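PDB 6W1W: motility-associated killing factor MakB from Vibrio cholerae serotype O1, which is probably one component of a tripartite cytotoxin related to alpha-pore-forming toxins, acting together with its partner proteins on target cell membranes. Local coordinates for residues Y192-V197 with L335-G340; C33-I38 with S213-L218. One frame throughout, in Å; residues are numbered along the deposited sequence.

Interaction 1 of 2, residues Y192-V197 with L335-G340; sequences YIQSMV and LPPNVG
Gln194 turns CG anti to its own N (chi1 173°) and keeps the chain extended beyond it, which lays the side chain beside the ring of Pro337, both pointing the same way. Its OE1 then rests 3.7 Å from Pro337 CG, a van der Waals contact between an amide oxygen and a ring methylene. On the other face of the sheet, with CG2 anti to the backbone N, the methyl of Ile193 reaches across, Ile193 CG2 lying 3.9 Å from Gly340 CA. Ser195 OG also lies against that glycine, 3.6 Å from Gly340 CA, so that both side chains abut a residue that has none of its own.

The polar part of the contact belongs to the backbone. Gln194 N donates to Asn338 O over 2.9 Å in a nearly straight bond. Gly340 N returns a bond to Gln194 O at 3.0 Å. The same oxygen receives a CA-H...O contact from Val339 CA at 3.5 Å. Gln194 is thus gripped through both its N-H and its C=O, as expected of a parallel bridge to Val339.

On its other edge, strand 193-203 bonds to strand 209-220, with Ile193 paired to Thr220 and Ser195 to Leu218. The ring of Tyr192 leads away from the contact, and its OH hydrogen-bonds Asn180 O. The arrangement is the start of a parallel strand pair inside a mixed four-stranded sheet, where the proline-bearing segment after helix 316-333 enters strand 338-346.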
# COMPACT_ATOMS: atom_id res chain seq x y z
N TYR A 192 15.19 -0.13 0.92
CA TYR A 192 14.30 0.58 1.83
C TYR A 192 14.23 -0.13 3.18
O TYR A 192 14.57 -1.31 3.31
CB TYR A 192 12.90 0.71 1.21
CG TYR A 192 12.82 1.78 0.14
CD1 TYR A 192 12.02 2.91 0.31
CD2 TYR A 192 13.56 1.68 -1.03
CE1 TYR A 192 11.95 3.89 -0.67
CE2 TYR A 192 13.50 2.66 -2.00
CZ TYR A 192 12.70 3.77 -1.82
OH TYR A 192 12.66 4.73 -2.80
N ILE A 193 13.81 0.62 4.20
CA ILE A 193 13.69 0.12 5.56
C ILE A 193 12.29 0.40 6.05
O ILE A 193 11.83 1.55 6.03
CB ILE A 193 14.73 0.75 6.50
CG1 ILE A 193 16.14 0.25 6.15
CG2 ILE A 193 14.39 0.46 7.96
CD1 ILE A 193 17.21 0.76 7.09
N GLN A 194 11.60 -0.65 6.50
CA GLN A 194 10.23 -0.56 6.99
C GLN A 194 10.23 -0.75 8.50
O GLN A 194 10.62 -1.81 8.99
CB GLN A 194 9.35 -1.61 6.30
CG GLN A 194 7.94 -1.72 6.85
CD GLN A 194 7.05 -2.61 6.00
OE1 GLN A 194 7.28 -2.76 4.80
NE2 GLN A 194 6.05 -3.22 6.63
N SER A 195 9.82 0.29 9.22
CA SER A 195 9.76 0.26 10.68
C SER A 195 8.36 0.64 11.13
O SER A 195 7.74 1.54 10.56
CB SER A 195 10.78 1.22 11.30
OG SER A 195 11.98 1.27 10.54
N MET A 196 7.87 -0.03 12.17
CA MET A 196 6.51 0.19 12.66
C MET A 196 6.52 1.30 13.71
O MET A 196 7.20 1.19 14.73
CB MET A 196 5.93 -1.10 13.24
CG MET A 196 5.69 -2.21 12.22
SD MET A 196 4.73 -1.67 10.78
CE MET A 196 3.19 -1.17 11.54
N VAL A 197 5.75 2.35 13.46
CA VAL A 197 5.67 3.49 14.35
C VAL A 197 4.33 3.42 15.08
O VAL A 197 3.28 3.74 14.51
CB VAL A 197 5.83 4.82 13.60
CG1 VAL A 197 5.77 5.98 14.57
CG2 VAL A 197 7.12 4.82 12.82
N LEU A 335 12.08 -9.10 -2.92
CA LEU A 335 12.81 -9.39 -1.69
C LEU A 335 12.07 -8.81 -0.49
O LEU A 335 11.53 -7.70 -0.57
CB LEU A 335 14.23 -8.81 -1.76
CG LEU A 335 15.37 -9.74 -2.18
CD1 LEU A 335 14.93 -10.70 -3.27
CD2 LEU A 335 16.58 -8.93 -2.63
N PRO A 336 12.02 -9.53 0.63
CA PRO A 336 11.33 -9.01 1.82
C PRO A 336 12.00 -7.75 2.32
O PRO A 336 13.24 -7.67 2.37
CB PRO A 336 11.46 -10.16 2.83
CG PRO A 336 12.66 -10.93 2.38
CD PRO A 336 12.66 -10.83 0.88
N PRO A 337 11.22 -6.74 2.71
CA PRO A 337 11.83 -5.47 3.13
C PRO A 337 12.60 -5.63 4.43
O PRO A 337 12.29 -6.49 5.27
CB PRO A 337 10.63 -4.54 3.31
CG PRO A 337 9.49 -5.46 3.62
CD PRO A 337 9.75 -6.72 2.83
N ASN A 338 13.63 -4.81 4.59
CA ASN A 338 14.40 -4.82 5.83
C ASN A 338 13.55 -4.27 6.96
O ASN A 338 12.93 -3.21 6.84
CB ASN A 338 15.68 -3.99 5.67
CG ASN A 338 16.48 -4.39 4.44
OD1 ASN A 338 15.92 -4.64 3.37
ND2 ASN A 338 17.79 -4.46 4.59
N VAL A 339 13.51 -5.00 8.07
CA VAL A 339 12.67 -4.62 9.20
C VAL A 339 13.53 -3.82 10.18
O VAL A 339 14.44 -4.37 10.81
CB VAL A 339 12.05 -5.85 9.88
CG1 VAL A 339 10.87 -5.43 10.75
CG2 VAL A 339 11.61 -6.86 8.83
N GLY A 340 13.25 -2.53 10.28
CA GLY A 340 13.91 -1.68 11.24
C GLY A 340 13.33 -1.84 12.63
O GLY A 340 12.34 -2.54 12.86

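Interaction 2 of 2, residues C33-I38 with S213-L218; sequences CNSLFI and SFAGAL. With EDO (1,2-ethanediol), chain C.
Ser35 OG accepts a hydrogen bond from Ala215 N at 3.0 Å, with an angle of 149° at the hydrogen, and so joins the end of helix 9-35 to strand 209-220. Ser35 reaches it with OG between its own N and carbonyl carbon (chi1 57°); the same hydroxyl also bonds within its helix, to Thr32 O and Ala31 O. Two backbone bonds between Phe37 and Ser213 complete the hydrogen bonding. Ser213 N donates to Phe37 O at 3.3 Å, while the return bond from Phe37 N to Ser213 O is weak, bent to 127°. Beside them, Phe37 CB makes a van der Waals contact with the carbonyl oxygen Ser213 O at 3.8 Å.

Apolar contact is modest. Ser35 CB meets Ala215 CB at 3.6 Å, and Leu36 CG lies 4.2 Å from Phe214 CB. Leu36 is the first residue to leave helical geometry; its CB points away from the strand, and the ring of Phe214 likewise leads away.

Farther along the strand, 1,2-ethanediol, probably from the crystallisation liquor, makes a weak bond from O1 to Ala217 O. Next to the contact, Thr32 OG1 bonds Ala215 O and Arg59 NH1 bonds Leu36 O. As all three bonds use main-chain groups and one serine hydroxyl, the chemistry implies a polar docking of the last helical turn and the extended residues after it on the strand, with little hydrophobic packing between the two segments.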
# COMPACT_ATOMS: atom_id res chain seq x y z
N CYS A 33 -4.84 -1.74 10.84
CA CYS A 33 -6.13 -2.21 11.34
C CYS A 33 -5.97 -3.24 12.45
O CYS A 33 -6.76 -3.24 13.40
CB CYS A 33 -6.96 -2.80 10.20
SG CYS A 33 -8.03 -1.59 9.38
N ASN A 34 -4.95 -4.10 12.36
CA ASN A 34 -4.72 -5.07 13.43
C ASN A 34 -4.18 -4.39 14.68
O ASN A 34 -4.60 -4.70 15.80
CB ASN A 34 -3.76 -6.17 12.97
CG ASN A 34 -4.37 -7.08 11.90
OD1 ASN A 34 -5.59 -7.26 11.84
ND2 ASN A 34 -3.52 -7.66 11.06
N SER A 35 -3.25 -3.44 14.50
CA SER A 35 -2.65 -2.73 15.62
C SER A 35 -3.65 -1.89 16.40
O SER A 35 -3.42 -1.63 17.59
CB SER A 35 -1.51 -1.85 15.13
OG SER A 35 -1.98 -0.93 14.15
N LEU A 36 -4.75 -1.47 15.78
CA LEU A 36 -5.69 -0.56 16.43
C LEU A 36 -6.19 -1.15 17.75
O LEU A 36 -6.68 -2.28 17.80
CB LEU A 36 -6.86 -0.27 15.50
CG LEU A 36 -7.48 1.13 15.61
CD1 LEU A 36 -8.39 1.42 14.43
CD2 LEU A 36 -8.24 1.31 16.90
N PHE A 37 -6.06 -0.36 18.81
CA PHE A 37 -6.51 -0.71 20.15
C PHE A 37 -7.37 0.42 20.69
O PHE A 37 -7.05 1.59 20.49
CB PHE A 37 -5.31 -0.96 21.08
CG PHE A 37 -5.70 -1.29 22.50
CD1 PHE A 37 -5.98 -0.28 23.41
CD2 PHE A 37 -5.74 -2.60 22.94
CE1 PHE A 37 -6.33 -0.59 24.72
CE2 PHE A 37 -6.08 -2.91 24.24
CZ PHE A 37 -6.37 -1.90 25.13
N ILE A 38 -8.47 0.07 21.36
CA ILE A 38 -9.37 1.07 21.95
C ILE A 38 -9.77 0.59 23.34
O ILE A 38 -10.48 -0.41 23.47
CB ILE A 38 -10.62 1.32 21.09
CG1 ILE A 38 -10.22 1.91 19.74
CG2 ILE A 38 -11.57 2.25 21.82
CD1 ILE A 38 -11.37 2.45 18.93
N SER A 213 -4.20 3.22 20.68
CA SER A 213 -2.83 3.07 20.19
C SER A 213 -2.88 2.32 18.86
O SER A 213 -3.11 1.11 18.85
CB SER A 213 -1.97 2.32 21.21
OG SER A 213 -1.78 0.96 20.83
N PHE A 214 -2.65 3.03 17.76
CA PHE A 214 -2.57 2.41 16.45
C PHE A 214 -1.18 2.64 15.86
O PHE A 214 -0.48 3.59 16.22
CB PHE A 214 -3.66 2.94 15.50
CG PHE A 214 -3.32 4.23 14.82
CD1 PHE A 214 -3.15 5.39 15.55
CD2 PHE A 214 -3.21 4.30 13.45
CE1 PHE A 214 -2.85 6.59 14.93
CE2 PHE A 214 -2.91 5.49 12.81
CZ PHE A 214 -2.73 6.63 13.56
N ALA A 215 -0.79 1.75 14.95
CA ALA A 215 0.56 1.70 14.42
C ALA A 215 0.55 1.80 12.90
O ALA A 215 -0.49 1.68 12.26
CB ALA A 215 1.27 0.41 14.86
N GLY A 216 1.73 2.01 12.34
CA GLY A 216 1.87 2.16 10.91
C GLY A 216 3.33 2.15 10.51
O GLY A 216 4.22 2.40 11.34
N ALA A 217 3.56 1.87 9.23
CA ALA A 217 4.91 1.71 8.72
C ALA A 217 5.48 3.04 8.25
O ALA A 217 4.77 3.88 7.69
CB ALA A 217 4.94 0.71 7.56
N LEU A 218 6.78 3.23 8.50
CA LEU A 218 7.54 4.37 8.03
C LEU A 218 8.68 3.85 7.16
O LEU A 218 9.38 2.90 7.55
CB LEU A 218 8.07 5.19 9.21
CG LEU A 218 8.87 6.47 8.92
CD1 LEU A 218 7.98 7.55 8.35
CD2 LEU A 218 9.58 6.95 10.18
C1 EDO C . 2.88 7.09 9.97
O1 EDO C . 3.63 6.75 8.79
C2 EDO C . 3.02 5.99 11.01
O2 EDO C . 2.07 6.17 12.06

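In the fold
The two interactions meet on one sheet, where strands 193-203 and 209-220 are antiparallel neighbours. Interaction 1 joins strand 193-203 to strand 338-346, near the C-terminus, and is a surface contact; interaction 2 brings the end of helix 9-35 onto strand 209-220, an outermost strand of this sheet, and is partly buried. Their centres are about 16 Å apart, and probable hydrogen bonds from Val197 N to Gly216 O and from Leu218 N to Ser195 O link them directly. Strand pairing in interaction 1 rests on main-chain bonds alone, whereas interaction 2 adds a serine hydroxyl. Together they tie N-terminal, central and C-terminal parts of the chain to the same sheet.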